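Local atomic coordinates of isoflavone reductase (Medicago sativa, PDB entry 2GAS), a protein that reduces achiral isoflavones to chiral isoflavanones with NADPH, a late step in making the alfalfa phytoalexin medicarpin. Residues His213-Pro217 and Lys218-Thr222. Numbering follows the deposited sequence.
Sequences HIRLP and KNYLT
With CG of Tyr-220 trans to its own backbone N (chi1 -165°) and CG of Arg-215 turned opposite its carbonyl carbon (chi1 -86°), the two side chains run alongside each other on one flank of a tight turn. Contact is made by the aliphatic part of the arginine: Arg-215 CG lies 4.0 Å from Tyr-220 CE1, approaching the ring obliquely. Bends at chi2 and chi3 carry the guanidinium onward, its plane 74° from that of the ring, to a salt bridge with Glu-286 and the backbone carbonyls of Ala-275 and Tyr-277. The turn itself is a short 3-10 segment, Pro-217 to Asn-219. Asn-219 N donates to Leu-216 O at 2.8 Å, the i to i+3 bond characteristic of a 3-10 turn, and a weak bond of 3.3 Å from Tyr-220 N to Pro-217 O follows as the chain leaves the turn. A water bridges the backbone oxygens of Pro-217 and Tyr-220, 3.0 Å from Tyr-220 O and more weakly bound to Pro-217 O. Leu-216 and Asn-219 also point the same way, Leu-216 CD1 lying 4.1 Å from Asn-219 ND2. The buried amide is held through both ends: OD1 accepts from Ala-299 N, while ND2 donates to the carbonyls of Tyr-188 and Thr-297. The turn lies in the link between strand 210-213 and strand 220-222, an outer strand of the small mixed sheet, which runs antiparallel to strand 185-189; Leu-216 packs on Val-189 of that strand and on Phe-197 of helix 191-202, and Pro-217 touches Ser-288 of helix 287-290.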
ATOM      1  N   HIS A 213       0.032  -6.980  -8.950  1.00 15.84           N
ATOM      2  CA  HIS A 213      -1.159  -6.141  -8.878  1.00 16.70           C
ATOM      3  C   HIS A 213      -2.308  -6.789  -8.135  1.00 16.39           C
ATOM      4  O   HIS A 213      -2.672  -7.931  -8.416  1.00 16.75           O
ATOM      5  CB  HIS A 213      -1.612  -5.805 -10.295  1.00 17.63           C
ATOM      6  CG  HIS A 213      -0.509  -5.288 -11.160  1.00 17.79           C
ATOM      7  ND1 HIS A 213      -0.228  -3.943 -11.280  1.00 16.08           N
ATOM      8  CD2 HIS A 213       0.434  -5.937 -11.882  1.00 17.34           C
ATOM      9  CE1 HIS A 213       0.844  -3.789 -12.037  1.00 16.30           C
ATOM     10  NE2 HIS A 213       1.266  -4.982 -12.414  1.00 18.02           N
ATOM     11  N   ILE A 214      -2.883  -6.049  -7.194  1.00 16.16           N
ATOM     12  CA  ILE A 214      -4.011  -6.560  -6.431  1.00 17.46           C
ATOM     13  C   ILE A 214      -5.304  -5.918  -6.932  1.00 17.52           C
ATOM     14  O   ILE A 214      -5.579  -4.752  -6.656  1.00 19.59           O
ATOM     15  CB  ILE A 214      -3.872  -6.250  -4.917  1.00 18.22           C
ATOM     16  CG1 ILE A 214      -2.484  -6.654  -4.411  1.00 21.49           C
ATOM     17  CG2 ILE A 214      -4.968  -6.976  -4.135  1.00 18.83           C
ATOM     18  CD1 ILE A 214      -2.228  -8.127  -4.404  1.00 29.25           C
ATOM     19  N   ARG A 215      -6.070  -6.671  -7.713  1.00 18.00           N
ATOM     20  CA  ARG A 215      -7.367  -6.223  -8.217  1.00 18.46           C
ATOM     21  C   ARG A 215      -8.255  -7.437  -7.958  1.00 18.80           C
ATOM     22  O   ARG A 215      -8.383  -8.307  -8.813  1.00 19.58           O
ATOM     23  CB  ARG A 215      -7.330  -5.923  -9.723  1.00 19.72           C
ATOM     24  CG  ARG A 215      -6.870  -4.516 -10.107  1.00 22.21           C
ATOM     25  CD  ARG A 215      -5.425  -4.487 -10.572  1.00 23.15           C
ATOM     26  NE  ARG A 215      -5.172  -5.309 -11.759  1.00 20.90           N
ATOM     27  CZ  ARG A 215      -5.271  -4.890 -13.021  1.00 19.56           C
ATOM     28  NH1 ARG A 215      -5.628  -3.642 -13.298  1.00 18.38           N
ATOM     29  NH2 ARG A 215      -4.969  -5.717 -14.014  1.00 20.32           N
ATOM     30  N   LEU A 216      -8.842  -7.496  -6.766  1.00 18.96           N
ATOM     31  CA  LEU A 216      -9.684  -8.627  -6.373  1.00 18.69           C
ATOM     32  C   LEU A 216     -11.100  -8.503  -6.950  1.00 19.17           C
ATOM     33  O   LEU A 216     -11.784  -7.506  -6.748  1.00 19.10           O
ATOM     34  CB  LEU A 216      -9.706  -8.719  -4.845  1.00 18.10           C
ATOM     35  CG  LEU A 216      -8.303  -8.710  -4.214  1.00 18.97           C
ATOM     36  CD1 LEU A 216      -8.404  -8.482  -2.720  1.00 20.28           C
ATOM     37  CD2 LEU A 216      -7.582 -10.018  -4.517  1.00 20.15           C
ATOM     38  N   PRO A 217     -11.557  -9.536  -7.673  1.00 21.50           N
ATOM     39  CA  PRO A 217     -12.878  -9.574  -8.308  1.00 21.57           C
ATOM     40  C   PRO A 217     -14.060  -8.939  -7.576  1.00 21.57           C
ATOM     41  O   PRO A 217     -14.707  -8.043  -8.112  1.00 23.05           O
ATOM     42  CB  PRO A 217     -13.079 -11.062  -8.574  1.00 23.89           C
ATOM     43  CG  PRO A 217     -11.696 -11.492  -8.932  1.00 22.91           C
ATOM     44  CD  PRO A 217     -10.866 -10.827  -7.846  1.00 21.11           C
ATOM     45  N   LYS A 218     -14.345  -9.392  -6.361  1.00 21.73           N
ATOM     46  CA  LYS A 218     -15.479  -8.851  -5.620  1.00 22.15           C
ATOM     47  C   LYS A 218     -15.243  -7.460  -5.051  1.00 21.96           C
ATOM     48  O   LYS A 218     -16.170  -6.834  -4.534  1.00 22.26           O
ATOM     49  CB  LYS A 218     -15.883  -9.809  -4.496  1.00 23.25           C
ATOM     50  CG  LYS A 218     -16.545 -11.084  -5.006  1.00 23.99           C
ATOM     51  CD  LYS A 218     -16.932 -12.024  -3.870  1.00 25.91           C
ATOM     52  CE  LYS A 218     -15.705 -12.586  -3.171  1.00 25.96           C
ATOM     53  NZ  LYS A 218     -16.067 -13.549  -2.090  1.00 25.59           N
ATOM     54  N   ASN A 219     -14.005  -6.978  -5.158  1.00 19.29           N
ATOM     55  CA  ASN A 219     -13.643  -5.654  -4.649  1.00 18.88           C
ATOM     56  C   ASN A 219     -13.277  -4.695  -5.773  1.00 18.37           C
ATOM     57  O   ASN A 219     -12.773  -3.602  -5.521  1.00 19.42           O
ATOM     58  CB  ASN A 219     -12.465  -5.761  -3.675  1.00 16.32           C
ATOM     59  CG  ASN A 219     -12.825  -6.503  -2.403  1.00 18.33           C
ATOM     60  OD1 ASN A 219     -13.955  -6.960  -2.235  1.00 18.80           O
ATOM     61  ND2 ASN A 219     -11.861  -6.625  -1.496  1.00 14.35           N
ATOM     62  N   TYR A 220     -13.524  -5.116  -7.010  1.00 18.37           N
ATOM     63  CA  TYR A 220     -13.241  -4.299  -8.186  1.00 18.15           C
ATOM     64  C   TYR A 220     -14.591  -3.646  -8.448  1.00 18.02           C
ATOM     65  O   TYR A 220     -15.463  -4.237  -9.087  1.00 17.69           O
ATOM     66  CB  TYR A 220     -12.831  -5.208  -9.342  1.00 19.09           C
ATOM     67  CG  TYR A 220     -12.184  -4.495 -10.504  1.00 21.88           C
ATOM     68  CD1 TYR A 220     -11.011  -3.764 -10.328  1.00 23.70           C
ATOM     69  CD2 TYR A 220     -12.730  -4.573 -11.785  1.00 24.15           C
ATOM     70  CE1 TYR A 220     -10.395  -3.129 -11.403  1.00 24.30           C
ATOM     71  CE2 TYR A 220     -12.120  -3.940 -12.868  1.00 25.82           C
ATOM     72  CZ  TYR A 220     -10.954  -3.221 -12.666  1.00 26.04           C
ATOM     73  OH  TYR A 220     -10.340  -2.598 -13.730  1.00 30.58           O
ATOM     74  N   LEU A 221     -14.754  -2.424  -7.950  1.00 16.68           N
ATOM     75  CA  LEU A 221     -16.035  -1.734  -8.036  1.00 17.03           C
ATOM     76  C   LEU A 221     -15.965  -0.267  -8.416  1.00 17.27           C
ATOM     77  O   LEU A 221     -15.040   0.441  -8.029  1.00 16.88           O
ATOM     78  CB  LEU A 221     -16.725  -1.825  -6.673  1.00 18.59           C
ATOM     79  CG  LEU A 221     -16.879  -3.209  -6.040  1.00 18.79           C
ATOM     80  CD1 LEU A 221     -17.097  -3.067  -4.539  1.00 20.60           C
ATOM     81  CD2 LEU A 221     -18.035  -3.943  -6.697  1.00 22.24           C
ATOM     82  N   THR A 222     -16.964   0.192  -9.165  1.00 16.43           N
ATOM     83  CA  THR A 222     -17.036   1.600  -9.541  1.00 16.66           C
ATOM     84  C   THR A 222     -17.592   2.327  -8.318  1.00 15.90           C
ATOM     85  O   THR A 222     -18.146   1.694  -7.419  1.00 17.32           O
ATOM     86  CB  THR A 222     -18.006   1.821 -10.710  1.00 17.85           C
ATOM     87  OG1 THR A 222     -19.342   1.526 -10.278  1.00 18.36           O
ATOM     88  CG2 THR A 222     -17.645   0.916 -11.877  1.00 17.40           C
TER
HETATM   89  O   HOH W   1     -17.520  -6.389  -8.753  1.00 42.48           O